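Extracellular solute-binding protein family 5 (Brucella melitensis, PDB 4ONY) probably serves as the periplasmic substrate-binding component of an ABC transporter, capturing peptides or related solutes for uptake across the inner membrane. Local coordinates at residues G45-G50 with I271-I276; G53-L58 with T68-L73; V62-R67 with G203-E208; G224-Y229 with S253-R258. All coordinates share one frame; numbering follows the deposited sequence.

How the contacts relate
Contacts 1 and 4 share one mixed sheet: strand 46-52 runs parallel to strand 251-257, and L47 O and V49 O lie 2.9 Å from S253 N and E255 N, respectively; the contact centres are about 11 Å apart. Contact 2 lies about 9 Å, centre to centre, from both contact 4 and contact 3, meeting contact 4 where R71 O lies 2.7 Å from Y229 OH and contact 3 where S57 OG lies 2.9 Å from T206 N. Contacts 1 and 3 stand farthest apart, with centres about 26 Å apart. The bound P4G lies against contact 4, and the side chains of I271 and F55 are about 7 and 9 Å from it.

Contact 1: G45-G50 with I271-I276; sequences GSLTVG and ILDIFI
D273 grips T48 through two hydrogen bonds that use both backbone polar atoms of T48, its N and its O. The backbone N of D273 donates to T48 O at 2.9 Å and almost straight, while T48 N donates to D273 OD2 at 2.7 Å with a more bent angle of 147°. OD2 receives this N-H on its anti side, 28° out of the carboxylate plane. With CG set beside its own backbone N, the D273 carboxylate lies next to the strand edge and reaches T48 N from the same residue whose N-H holds T48 O.

Water extends the polar network. One molecule donates to D273 OD2 and is also hydrogen-bonded to S46 OG and T48 OG1; a second donates to S46 O at 2.8 Å and, weakly, to D273 OD1. R573 forms a salt bridge with OD1, so the carboxylate is probably held as an anion. A third water links G50 N to I274 O where the two segments diverge.

Apolar contacts flank these bonds. T48 CG2 meets L272 CD2 at 3.8 Å, the two side chains crossing at about a right angle, and the other branch, L272 CD1, lies against G50 N and CA. V49 and I274 run side by side, with CG1 to CG1 at 3.8 Å.

The short strand axes, 6.9 Å apart and inclined at 36°, do not form a ladder. Instead, the paired D273-T48 bonds, one from the main chain and one to the carboxylate, join the edge strand 46-52 of the four-stranded mixed sheet to the residues leading into strand 274-277, an outer strand of a separate three-stranded antiparallel sheet.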
loop_
_atom_site.group_PDB
_atom_site.type_symbol
_atom_site.label_atom_id
_atom_site.label_comp_id
_atom_site.label_asym_id
_atom_site.label_seq_id
_atom_site.Cartn_x
_atom_site.Cartn_y
_atom_site.Cartn_z
ATOM N N GLY A 45 -1.278 -15.085 -26.751
ATOM C CA GLY A 45 -2.347 -14.076 -26.792
ATOM C C GLY A 45 -1.963 -12.896 -25.949
ATOM O O GLY A 45 -1.001 -12.949 -25.196
ATOM N N SER A 46 -2.703 -11.806 -26.098
ATOM C CA SER A 46 -2.287 -10.541 -25.544
ATOM C C SER A 46 -3.228 -10.023 -24.458
ATOM O O SER A 46 -4.354 -10.504 -24.305
ATOM C CB SER A 46 -2.195 -9.524 -26.692
ATOM O OG SER A 46 -3.484 -9.288 -27.195
ATOM N N LEU A 47 -2.743 -9.015 -23.742
ATOM C CA LEU A 47 -3.515 -8.297 -22.740
ATOM C C LEU A 47 -3.348 -6.810 -23.029
ATOM O O LEU A 47 -2.238 -6.371 -23.307
ATOM C CB LEU A 47 -2.988 -8.606 -21.356
ATOM C CG LEU A 47 -3.639 -7.843 -20.192
ATOM C CD1 LEU A 47 -5.032 -8.381 -19.961
ATOM C CD2 LEU A 47 -2.807 -7.929 -18.915
ATOM N N THR A 48 -4.443 -6.071 -23.045
ATOM C CA THR A 48 -4.432 -4.630 -23.233
ATOM C C THR A 48 -5.147 -3.994 -22.052
ATOM O O THR A 48 -6.284 -4.373 -21.726
ATOM C CB THR A 48 -5.098 -4.235 -24.578
ATOM O OG1 THR A 48 -4.428 -4.912 -25.648
ATOM C CG2 THR A 48 -4.993 -2.736 -24.830
ATOM N N VAL A 49 -4.453 -3.110 -21.341
ATOM C CA VAL A 49 -5.039 -2.475 -20.162
ATOM C C VAL A 49 -4.905 -0.988 -20.300
ATOM O O VAL A 49 -4.021 -0.532 -21.025
ATOM C CB VAL A 49 -4.354 -2.919 -18.862
ATOM C CG1 VAL A 49 -4.401 -4.433 -18.737
ATOM C CG2 VAL A 49 -2.886 -2.478 -18.828
ATOM N N GLY A 50 -5.755 -0.251 -19.586
ATOM C CA GLY A 50 -5.748 1.206 -19.600
ATOM C C GLY A 50 -5.304 1.787 -18.268
ATOM O O GLY A 50 -5.514 1.177 -17.223
ATOM N N ILE A 271 -11.750 -2.742 -26.522
ATOM C CA ILE A 271 -10.376 -2.332 -26.794
ATOM C C ILE A 271 -9.482 -2.664 -25.622
ATOM O O ILE A 271 -8.373 -3.081 -25.820
ATOM C CB ILE A 271 -10.308 -0.837 -27.131
ATOM C CG1 ILE A 271 -11.159 -0.616 -28.372
ATOM C CG2 ILE A 271 -8.877 -0.405 -27.396
ATOM C CD1 ILE A 271 -11.431 0.818 -28.735
ATOM N N LEU A 272 -9.978 -2.483 -24.396
ATOM C CA LEU A 272 -9.282 -2.909 -23.220
ATOM C C LEU A 272 -9.878 -4.229 -22.756
ATOM O O LEU A 272 -11.098 -4.399 -22.819
ATOM C CB LEU A 272 -9.418 -1.856 -22.125
ATOM C CG LEU A 272 -8.940 -0.464 -22.541
ATOM C CD1 LEU A 272 -9.133 0.476 -21.368
ATOM C CD2 LEU A 272 -7.479 -0.497 -23.007
ATOM N N ASP A 273 -9.038 -5.135 -22.264
ATOM C CA ASP A 273 -9.484 -6.486 -21.883
ATOM C C ASP A 273 -10.058 -6.560 -20.456
ATOM O O ASP A 273 -10.823 -7.444 -20.163
ATOM C CB ASP A 273 -8.310 -7.460 -21.965
ATOM C CG ASP A 273 -7.822 -7.694 -23.399
ATOM O OD1 ASP A 273 -8.654 -7.911 -24.270
ATOM O OD2 ASP A 273 -6.598 -7.645 -23.633
ATOM N N ILE A 274 -9.660 -5.645 -19.582
ATOM C CA ILE A 274 -10.106 -5.631 -18.193
ATOM C C ILE A 274 -10.327 -4.200 -17.740
ATOM O O ILE A 274 -9.903 -3.258 -18.406
ATOM C CB ILE A 274 -9.068 -6.292 -17.244
ATOM C CG1 ILE A 274 -7.766 -5.482 -17.202
ATOM C CG2 ILE A 274 -8.717 -7.722 -17.690
ATOM C CD1 ILE A 274 -6.821 -5.869 -16.098
ATOM N N PHE A 275 -11.019 -4.052 -16.624
ATOM C CA PHE A 275 -11.230 -2.768 -16.003
ATOM C C PHE A 275 -11.213 -2.944 -14.504
ATOM O O PHE A 275 -12.049 -3.678 -13.933
ATOM C CB PHE A 275 -12.566 -2.120 -16.453
ATOM C CG PHE A 275 -12.738 -0.707 -15.970
ATOM C CD1 PHE A 275 -13.263 -0.463 -14.715
ATOM C CD2 PHE A 275 -12.334 0.352 -16.747
ATOM C CE1 PHE A 275 -13.371 0.803 -14.216
ATOM C CE2 PHE A 275 -12.476 1.643 -16.281
ATOM C CZ PHE A 275 -13.010 1.879 -15.013
ATOM N N ILE A 276 -10.230 -2.322 -13.864
ATOM C CA ILE A 276 -10.040 -2.492 -12.414
ATOM C C ILE A 276 -10.928 -1.414 -11.775
ATOM O O ILE A 276 -10.700 -0.228 -12.024
ATOM C CB ILE A 276 -8.568 -2.300 -12.039
ATOM C CG1 ILE A 276 -7.730 -3.422 -12.646
ATOM C CG2 ILE A 276 -8.392 -2.258 -10.516
ATOM C CD1 ILE A 276 -6.230 -3.213 -12.560
HETATM O O HOH W 1 -5.276 -7.430 -25.932
HETATM O O HOH W 2 -6.882 -10.195 -25.465
HETATM O O HOH W 3 -7.852 -1.398 -18.089
#

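Contact 2: G53-L58 with T68-L73; sequences GTFDSL and TTARGL
S57 and T69 form a single beta bridge between two irregular pieces of the loop connecting strands 46-52 and 88-90, with their CA atoms 4.9 Å apart. A70 N donates to S57 O at 3.1 Å, with the donor nitrogen nearly in line with the S57 carbonyl. Next to the bridge, T68 O is the main acceptor: D56 N reaches it at 2.8 Å in a fairly straight bond, and S57 N adds a long, weak one.

D56 and T68 are also tied through their side chains. T68 OG1 donates to D56 OD1 at 2.6 Å, meeting the carboxylate from above its plane, 39° out. CG of D56 and OG1 of T68 each sit between backbone N and carbonyl carbon, which brings OD1 and OG1 together beside the D56 N to T68 O bond. S65 OG gives D56 OD1 a second, weak bond.

A70 CB is the central apolar contact. It meets the F55 ring obliquely and off-centre in a CH-pi contact, 4.2 Å from the centroid and 29° off the ring normal, and also touches L58 CD2 at 3.7 Å. L73 CD1, at the far end of 68-73, lies against L58 O and CB.

Outer partners position this layer. Y256 meets F55 with its ring plane at about 45°, its OH accepts from R71 N, and I227 of strand 226-231 touches both L58 and A70. The hydroxyls of S57 and T69 have partners beyond the bridge, T206 N and S65 O, and are also joined by one water, which lies 2.7 Å from S57 OG and donates to T69 OG1 at 2.7 Å.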
loop_
_atom_site.group_PDB
_atom_site.type_symbol
_atom_site.label_atom_id
_atom_site.label_comp_id
_atom_site.label_asym_id
_atom_site.label_seq_id
_atom_site.Cartn_x
_atom_site.Cartn_y
_atom_site.Cartn_z
ATOM N N GLY A 53 -3.516 8.886 -17.207
ATOM C CA GLY A 53 -2.303 9.669 -17.041
ATOM C C GLY A 53 -1.539 9.795 -18.359
ATOM O O GLY A 53 -2.157 9.766 -19.422
ATOM N N THR A 54 -0.221 9.956 -18.266
ATOM C CA THR A 54 0.649 10.112 -19.418
ATOM C C THR A 54 2.080 9.637 -19.099
ATOM O O THR A 54 2.387 9.343 -17.954
ATOM C CB THR A 54 0.668 11.572 -19.888
ATOM O OG1 THR A 54 1.290 11.677 -21.177
ATOM C CG2 THR A 54 1.394 12.490 -18.868
ATOM N N PHE A 55 2.929 9.560 -20.118
ATOM C CA PHE A 55 4.312 9.267 -19.914
ATOM C C PHE A 55 5.088 9.824 -21.064
ATOM O O PHE A 55 4.564 9.943 -22.142
ATOM C CB PHE A 55 4.533 7.744 -19.814
ATOM C CG PHE A 55 4.598 7.055 -21.131
ATOM C CD1 PHE A 55 3.447 6.662 -21.777
ATOM C CD2 PHE A 55 5.819 6.840 -21.743
ATOM C CE1 PHE A 55 3.509 6.065 -23.014
ATOM C CE2 PHE A 55 5.881 6.262 -22.971
ATOM C CZ PHE A 55 4.722 5.840 -23.602
ATOM N N ASP A 56 6.357 10.122 -20.830
ATOM C CA ASP A 56 7.247 10.552 -21.886
ATOM C C ASP A 56 8.690 10.067 -21.708
ATOM O O ASP A 56 9.579 10.591 -22.351
ATOM C CB ASP A 56 7.246 12.080 -21.967
ATOM C CG ASP A 56 7.704 12.736 -20.693
ATOM O OD1 ASP A 56 8.167 12.086 -19.726
ATOM O OD2 ASP A 56 7.558 13.976 -20.659
ATOM N N SER A 57 8.938 9.101 -20.838
ATOM C CA SER A 57 10.297 8.651 -20.608
ATOM C C SER A 57 10.315 7.232 -20.065
ATOM O O SER A 57 9.296 6.751 -19.567
ATOM C CB SER A 57 11.062 9.592 -19.655
ATOM O OG SER A 57 12.458 9.256 -19.584
ATOM N N LEU A 58 11.472 6.570 -20.168
ATOM C CA LEU A 58 11.593 5.161 -19.874
ATOM C C LEU A 58 12.698 4.791 -18.877
ATOM O O LEU A 58 13.217 3.660 -18.925
ATOM C CB LEU A 58 11.820 4.360 -21.153
ATOM C CG LEU A 58 10.815 4.537 -22.277
ATOM C CD1 LEU A 58 11.280 3.787 -23.539
ATOM C CD2 LEU A 58 9.441 4.095 -21.861
ATOM N N THR A 68 6.511 10.992 -15.085
ATOM C CA THR A 68 5.966 10.696 -16.363
ATOM C C THR A 68 6.756 9.558 -17.004
ATOM O O THR A 68 7.068 9.584 -18.202
ATOM C CB THR A 68 5.949 11.949 -17.250
ATOM O OG1 THR A 68 7.273 12.501 -17.327
ATOM C CG2 THR A 68 5.004 13.004 -16.692
ATOM N N THR A 69 7.076 8.563 -16.196
ATOM C CA THR A 69 7.740 7.359 -16.661
ATOM C C THR A 69 6.727 6.252 -16.968
ATOM O O THR A 69 5.765 6.087 -16.250
ATOM C CB THR A 69 8.767 6.894 -15.622
ATOM O OG1 THR A 69 9.811 7.890 -15.527
ATOM C CG2 THR A 69 9.366 5.606 -16.017
ATOM N N ALA A 70 6.941 5.520 -18.048
ATOM C CA ALA A 70 6.019 4.497 -18.454
ATOM C C ALA A 70 5.840 3.441 -17.378
ATOM O O ALA A 70 6.780 3.123 -16.670
ATOM C CB ALA A 70 6.492 3.802 -19.705
ATOM N N ARG A 71 4.628 2.924 -17.291
ATOM C CA ARG A 71 4.297 1.821 -16.424
ATOM C C ARG A 71 4.908 0.541 -16.984
ATOM O O ARG A 71 5.087 0.397 -18.193
ATOM C CB ARG A 71 2.757 1.633 -16.357
ATOM C CG ARG A 71 1.980 2.788 -15.732
ATOM C CD ARG A 71 2.123 2.843 -14.226
ATOM N NE ARG A 71 1.629 1.573 -13.678
ATOM C CZ ARG A 71 0.354 1.282 -13.414
ATOM N NH1 ARG A 71 -0.602 2.203 -13.552
ATOM N NH2 ARG A 71 0.040 0.063 -12.958
ATOM N N GLY A 72 5.166 -0.395 -16.093
ATOM C CA GLY A 72 5.498 -1.768 -16.456
ATOM C C GLY A 72 7.002 -2.077 -16.411
ATOM O O GLY A 72 7.383 -3.246 -16.484
ATOM N N LEU A 73 7.849 -1.078 -16.261
ATOM C CA LEU A 73 9.280 -1.300 -16.353
ATOM C C LEU A 73 9.839 -1.908 -15.075
ATOM O O LEU A 73 10.633 -2.857 -15.124
ATOM C CB LEU A 73 10.015 0.002 -16.696
ATOM C CG LEU A 73 9.640 0.614 -18.034
ATOM C CD1 LEU A 73 10.106 2.067 -18.092
ATOM C CD2 LEU A 73 10.286 -0.169 -19.173
HETATM O O HOH W 4 11.974 8.309 -17.067
#

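Contact 3: V62-R67 with G203-E208; sequences VLKSMR and GNSTLE
S205 OG, a single hydroxyl oxygen, ties together two consecutive side chains of the facing loop: K64 NZ donates to it at 2.8 Å, and S65 OG lies 3.1 Å away in a hydrogen bond whose direction is open. K64 achieves this by curling. Its CG is extended from the backbone N (chi1 -178°), but the chain then bends at chi2 (60°) and again at chi4, wrapping round S205 OG so closely that CG itself comes within 3.1 Å of that oxygen. The ammonium group therefore ends beside the hydroxyl.

K64 and S65 occupy the two central positions of a type II beta turn from L63 to M66, closed by M66 N donating to L63 O. S65 takes the positive phi (63°) expected at the third position of such a turn, and both side chains point toward 203-208. At the protein surface, the contact thus joins the loop between strands 46-52 and 88-90 to the loop between helix 181-187 and strand 216-222.

Two waters link the backbones. One molecule donates to G203 O and accepts from K64 N; another donates to both K64 O and N204 O, at 2.8 and 3.0 Å. K64 CB packs against G203 O at 3.4 Å. At the inner end V62 supplies the apolar part, its CG1 resting 3.8 Å from G203 CA, and F202 touches the same valine. Beyond S205, T206 OG1 accepts from E208 N in an ST turn.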
loop_
_atom_site.group_PDB
_atom_site.type_symbol
_atom_site.label_atom_id
_atom_site.label_comp_id
_atom_site.label_asym_id
_atom_site.label_seq_id
_atom_site.Cartn_x
_atom_site.Cartn_y
_atom_site.Cartn_z
ATOM N N VAL A 62 15.648 7.652 -11.974
ATOM C CA VAL A 62 16.294 8.988 -11.967
ATOM C C VAL A 62 15.283 10.100 -11.779
ATOM O O VAL A 62 14.073 9.898 -12.013
ATOM C CB VAL A 62 17.084 9.225 -13.295
ATOM C CG1 VAL A 62 18.117 8.125 -13.513
ATOM C CG2 VAL A 62 16.144 9.276 -14.488
ATOM N N LEU A 63 15.763 11.278 -11.367
ATOM C CA LEU A 63 14.867 12.406 -11.093
ATOM C C LEU A 63 14.127 12.863 -12.327
ATOM O O LEU A 63 12.935 13.047 -12.267
ATOM C CB LEU A 63 15.620 13.608 -10.496
ATOM C CG LEU A 63 15.943 13.469 -8.997
ATOM C CD1 LEU A 63 16.917 14.587 -8.601
ATOM C CD2 LEU A 63 14.693 13.519 -8.141
ATOM N N LYS A 64 14.826 13.015 -13.455
ATOM C CA LYS A 64 14.186 13.581 -14.649
ATOM C C LYS A 64 13.040 12.696 -15.144
ATOM O O LYS A 64 13.248 11.495 -15.362
ATOM C CB LYS A 64 15.214 13.809 -15.791
ATOM C CG LYS A 64 14.647 14.437 -17.068
ATOM C CD LYS A 64 14.065 15.784 -16.756
ATOM C CE LYS A 64 13.474 16.551 -17.928
ATOM N NZ LYS A 64 14.229 16.360 -19.188
ATOM N N SER A 65 11.856 13.292 -15.333
ATOM C CA SER A 65 10.663 12.610 -15.798
ATOM C C SER A 65 10.169 11.515 -14.840
ATOM O O SER A 65 9.428 10.602 -15.245
ATOM C CB SER A 65 10.842 12.003 -17.210
ATOM O OG SER A 65 11.095 13.023 -18.134
ATOM N N MET A 66 10.514 11.622 -13.575
ATOM C CA MET A 66 10.135 10.570 -12.644
ATOM C C MET A 66 8.613 10.440 -12.495
ATOM O O MET A 66 8.146 9.381 -12.069
ATOM C CB MET A 66 10.774 10.765 -11.284
ATOM C CG MET A 66 10.350 12.010 -10.533
ATOM S SD MET A 66 11.106 12.120 -8.886
ATOM C CE MET A 66 9.991 11.067 -7.949
ATOM N N ARG A 67 7.862 11.510 -12.775
ATOM C CA ARG A 67 6.409 11.470 -12.676
ATOM C C ARG A 67 5.723 11.151 -14.019
ATOM O O ARG A 67 4.502 10.996 -14.073
ATOM C CB ARG A 67 5.887 12.763 -12.045
ATOM C CG ARG A 67 6.107 12.824 -10.519
ATOM C CD ARG A 67 5.631 14.129 -9.892
ATOM N NE ARG A 67 6.374 15.244 -10.478
ATOM C CZ ARG A 67 5.937 16.098 -11.416
ATOM N NH1 ARG A 67 4.685 16.051 -11.920
ATOM N NH2 ARG A 67 6.777 17.038 -11.850
ATOM N N GLY A 203 20.193 9.218 -16.842
ATOM C CA GLY A 203 19.663 10.401 -16.177
ATOM C C GLY A 203 18.779 11.209 -17.091
ATOM O O GLY A 203 17.855 11.873 -16.602
ATOM N N ASN A 204 19.055 11.179 -18.400
ATOM C CA ASN A 204 18.282 11.950 -19.379
ATOM C C ASN A 204 16.865 11.383 -19.466
ATOM O O ASN A 204 16.663 10.225 -19.126
ATOM C CB ASN A 204 18.893 11.918 -20.789
ATOM C CG ASN A 204 20.167 12.755 -20.913
ATOM O OD1 ASN A 204 20.613 13.385 -19.971
ATOM N ND2 ASN A 204 20.770 12.731 -22.092
ATOM N N SER A 205 15.907 12.213 -19.872
ATOM C CA SER A 205 14.618 11.727 -20.382
ATOM C C SER A 205 14.934 10.933 -21.632
ATOM O O SER A 205 15.767 11.364 -22.451
ATOM C CB SER A 205 13.739 12.870 -20.878
ATOM O OG SER A 205 13.508 13.747 -19.872
ATOM N N THR A 206 14.267 9.809 -21.798
ATOM C CA THR A 206 14.592 8.932 -22.875
ATOM C C THR A 206 13.419 8.106 -23.316
ATOM O O THR A 206 12.696 7.580 -22.491
ATOM C CB THR A 206 15.794 7.995 -22.532
ATOM O OG1 THR A 206 16.075 7.179 -23.661
ATOM C CG2 THR A 206 15.524 7.099 -21.375
ATOM N N LEU A 207 13.280 7.986 -24.636
ATOM C CA LEU A 207 12.323 7.079 -25.246
ATOM C C LEU A 207 12.981 5.921 -26.014
ATOM O O LEU A 207 12.299 5.227 -26.756
ATOM C CB LEU A 207 11.373 7.845 -26.153
ATOM C CG LEU A 207 10.474 8.841 -25.451
ATOM C CD1 LEU A 207 9.905 9.867 -26.431
ATOM C CD2 LEU A 207 9.373 8.131 -24.707
ATOM N N GLU A 208 14.272 5.695 -25.804
ATOM C CA GLU A 208 14.965 4.533 -26.410
ATOM C C GLU A 208 14.620 3.284 -25.607
ATOM O O GLU A 208 14.742 3.283 -24.377
ATOM C CB GLU A 208 16.499 4.688 -26.474
HETATM O O HOH W 5 17.852 12.659 -13.960
HETATM O O HOH W 6 14.293 9.721 -17.294
#

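Contact 4: G224-Y229 with S253-R258; sequences GQRIVY and SIEYYR. With P4G (1-ethoxy-2-(2-ethoxyethoxy)ethane), chain D.
R226 and E255 project side by side from adjacent antiparallel strands, and the arginine clasps the carboxylate side-on. NE and NH2 both donate to the single oxygen OE2, at 3.0 and 2.9 Å, in a salt bridge. OE2 lies almost in the guanidinium plane, yet the two flat groups are turned 65° apart, and both nitrogens reach OE2 from the same face of the carboxylate. The R226 chain leaves extended (chi1 -178°) and bends at chi3, swinging the guanidinium across to E255. NH1 is held separately by Q222 OE1.

P4G C7 also meets the guanidinium at its edge, 3.3 Å from NH1. The ligand continues over one face of the Y257 ring, where C3 lies 3.5 Å from CE2, and Q225 NE2 approaches its O4. Together with Q222 and Y256, these residues form the P4G pocket.

On the other face of the sheet I227 and I254 point the same way, CG2 of I227 3.9 Å from CB of I254, while I254 CD1 touches Y229 CE2 obliquely. Their backbones form the hydrogen-bonded pair of the ladder, with I227 N to I254 O and I254 N to I227 O both at 3.0 Å. R226-E255 and V228-S253 are the flanking non-hydrogen-bonded pairs. Q225 and R226 together face Q222 in a classic beta bulge.

Strand 216-222 borders 226-231 and strand 46-52 runs beside 251-257, making these the two central strands of a four-stranded mixed sheet; Y257 packs against helix 260-268.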
loop_
_atom_site.group_PDB
_atom_site.type_symbol
_atom_site.label_atom_id
_atom_site.label_comp_id
_atom_site.label_asym_id
_atom_site.label_seq_id
_atom_site.Cartn_x
_atom_site.Cartn_y
_atom_site.Cartn_z
ATOM N N GLY A 224 2.594 9.501 -24.339
ATOM C CA GLY A 224 1.302 10.033 -23.994
ATOM C C GLY A 224 0.146 9.146 -24.394
ATOM O O GLY A 224 -0.998 9.510 -24.147
ATOM N N GLN A 225 0.427 7.985 -25.003
ATOM C CA GLN A 225 -0.595 7.145 -25.619
ATOM C C GLN A 225 -0.529 5.638 -25.294
ATOM O O GLN A 225 -1.551 5.058 -24.898
ATOM C CB GLN A 225 -0.566 7.315 -27.116
ATOM C CG GLN A 225 -0.831 8.754 -27.541
ATOM C CD GLN A 225 -1.036 8.841 -29.049
ATOM O OE1 GLN A 225 -0.110 8.657 -29.826
ATOM N NE2 GLN A 225 -2.254 9.090 -29.456
ATOM N N ARG A 226 0.633 5.023 -25.469
ATOM C CA ARG A 226 0.740 3.575 -25.420
ATOM C C ARG A 226 2.173 3.099 -25.371
ATOM O O ARG A 226 3.039 3.633 -26.079
ATOM C CB ARG A 226 0.090 2.976 -26.689
ATOM C CG ARG A 226 0.089 1.446 -26.744
ATOM C CD ARG A 226 -0.364 0.945 -28.112
ATOM N NE ARG A 226 -1.774 1.210 -28.357
ATOM C CZ ARG A 226 -2.257 2.053 -29.279
ATOM N NH1 ARG A 226 -1.461 2.761 -30.072
ATOM N NH2 ARG A 226 -3.579 2.167 -29.418
ATOM N N ILE A 227 2.419 2.121 -24.511
ATOM C CA ILE A 227 3.662 1.334 -24.520
ATOM C C ILE A 227 3.303 -0.160 -24.754
ATOM O O ILE A 227 2.384 -0.660 -24.179
ATOM C CB ILE A 227 4.515 1.536 -23.246
ATOM C CG1 ILE A 227 5.809 0.749 -23.344
ATOM C CG2 ILE A 227 3.801 1.093 -21.954
ATOM C CD1 ILE A 227 6.874 1.182 -22.346
ATOM N N VAL A 228 3.971 -0.814 -25.691
ATOM C CA VAL A 228 3.697 -2.207 -26.038
ATOM C C VAL A 228 4.919 -3.038 -25.594
ATOM O O VAL A 228 6.049 -2.758 -25.979
ATOM C CB VAL A 228 3.460 -2.396 -27.547
ATOM C CG1 VAL A 228 3.168 -3.839 -27.919
ATOM C CG2 VAL A 228 2.313 -1.535 -28.061
ATOM N N TYR A 229 4.650 -4.042 -24.776
ATOM C CA TYR A 229 5.619 -5.010 -24.372
ATOM C C TYR A 229 5.408 -6.330 -25.149
ATOM O O TYR A 229 4.288 -6.805 -25.276
ATOM C CB TYR A 229 5.458 -5.298 -22.891
ATOM C CG TYR A 229 5.811 -4.141 -22.011
ATOM C CD1 TYR A 229 7.131 -3.929 -21.643
ATOM C CD2 TYR A 229 4.848 -3.266 -21.530
ATOM C CE1 TYR A 229 7.503 -2.891 -20.839
ATOM C CE2 TYR A 229 5.209 -2.202 -20.706
ATOM C CZ TYR A 229 6.550 -2.026 -20.369
ATOM O OH TYR A 229 6.976 -1.008 -19.547
ATOM N N SER A 253 -0.036 -4.515 -23.764
ATOM C CA SER A 253 -0.096 -3.093 -24.146
ATOM C C SER A 253 -0.756 -2.332 -23.027
ATOM O O SER A 253 -1.801 -2.734 -22.504
ATOM C CB SER A 253 -0.850 -2.885 -25.470
ATOM O OG SER A 253 -0.380 -3.758 -26.504
ATOM N N ILE A 254 -0.102 -1.261 -22.619
ATOM C CA ILE A 254 -0.634 -0.327 -21.641
ATOM C C ILE A 254 -0.970 0.984 -22.369
ATOM O O ILE A 254 -0.070 1.692 -22.870
ATOM C CB ILE A 254 0.390 -0.088 -20.513
ATOM C CG1 ILE A 254 0.852 -1.445 -19.968
ATOM C CG2 ILE A 254 -0.196 0.795 -19.412
ATOM C CD1 ILE A 254 1.847 -1.359 -18.809
ATOM N N GLU A 255 -2.269 1.277 -22.435
ATOM C CA GLU A 255 -2.805 2.482 -23.068
ATOM C C GLU A 255 -3.150 3.543 -22.060
ATOM O O GLU A 255 -3.584 3.239 -20.926
ATOM C CB GLU A 255 -4.024 2.130 -23.885
ATOM C CG GLU A 255 -3.644 1.244 -25.035
ATOM C CD GLU A 255 -4.717 1.073 -26.055
ATOM O OE1 GLU A 255 -5.892 1.446 -25.816
ATOM O OE2 GLU A 255 -4.369 0.540 -27.124
ATOM N N TYR A 256 -2.942 4.792 -22.455
ATOM C CA TYR A 256 -3.094 5.902 -21.572
ATOM C C TYR A 256 -4.330 6.718 -21.958
ATOM O O TYR A 256 -4.536 6.991 -23.129
ATOM C CB TYR A 256 -1.810 6.746 -21.606
ATOM C CG TYR A 256 -0.658 6.151 -20.793
ATOM C CD1 TYR A 256 0.086 5.084 -21.279
ATOM C CD2 TYR A 256 -0.348 6.617 -19.541
ATOM C CE1 TYR A 256 1.142 4.554 -20.546
ATOM C CE2 TYR A 256 0.690 6.105 -18.818
ATOM C CZ TYR A 256 1.438 5.068 -19.327
ATOM O OH TYR A 256 2.484 4.541 -18.610
ATOM N N TYR A 257 -5.149 7.066 -20.959
ATOM C CA TYR A 257 -6.407 7.769 -21.154
ATOM C C TYR A 257 -6.431 9.052 -20.309
ATOM O O TYR A 257 -5.773 9.128 -19.282
ATOM C CB TYR A 257 -7.597 6.871 -20.772
ATOM C CG TYR A 257 -7.758 5.737 -21.727
ATOM C CD1 TYR A 257 -6.963 4.591 -21.609
ATOM C CD2 TYR A 257 -8.604 5.846 -22.827
ATOM C CE1 TYR A 257 -7.056 3.568 -22.548
ATOM C CE2 TYR A 257 -8.704 4.831 -23.763
ATOM C CZ TYR A 257 -7.904 3.693 -23.628
ATOM O OH TYR A 257 -8.023 2.680 -24.610
ATOM N N ARG A 258 -7.193 10.051 -20.746
ATOM C CA ARG A 258 -7.199 11.328 -20.046
ATOM C C ARG A 258 -8.050 11.285 -18.795
ATOM O O ARG A 258 -7.895 12.138 -17.981
ATOM C CB ARG A 258 -7.681 12.443 -20.919
ATOM C CG ARG A 258 -9.174 12.409 -21.224
ATOM C CD ARG A 258 -9.443 13.340 -22.369
ATOM N NE ARG A 258 -10.857 13.582 -22.576
ATOM C CZ ARG A 258 -11.602 13.074 -23.548
ATOM N NH1 ARG A 258 -11.083 12.239 -24.432
ATOM N NH2 ARG A 258 -12.906 13.402 -23.613
HETATM C C8 P4G D . -3.354 3.996 -32.651
HETATM C C7 P4G D . -2.536 5.131 -32.032
HETATM O O4 P4G D . -3.202 6.028 -31.087
HETATM C C6 P4G D . -4.240 5.583 -30.187
HETATM C C5 P4G D . -3.838 5.764 -28.712
HETATM O O3 P4G D . -4.877 5.253 -27.855
HETATM C C4 P4G D . -4.829 5.710 -26.524
HETATM C C3 P4G D . -6.260 5.922 -26.065
HETATM O O2 P4G D . -6.641 7.296 -26.167
HETATM C C2 P4G D . -8.067 7.499 -26.101
HETATM C C1 P4G D . -8.773 7.757 -27.420
HETATM O O HOH W 7 -3.605 9.247 -24.528
#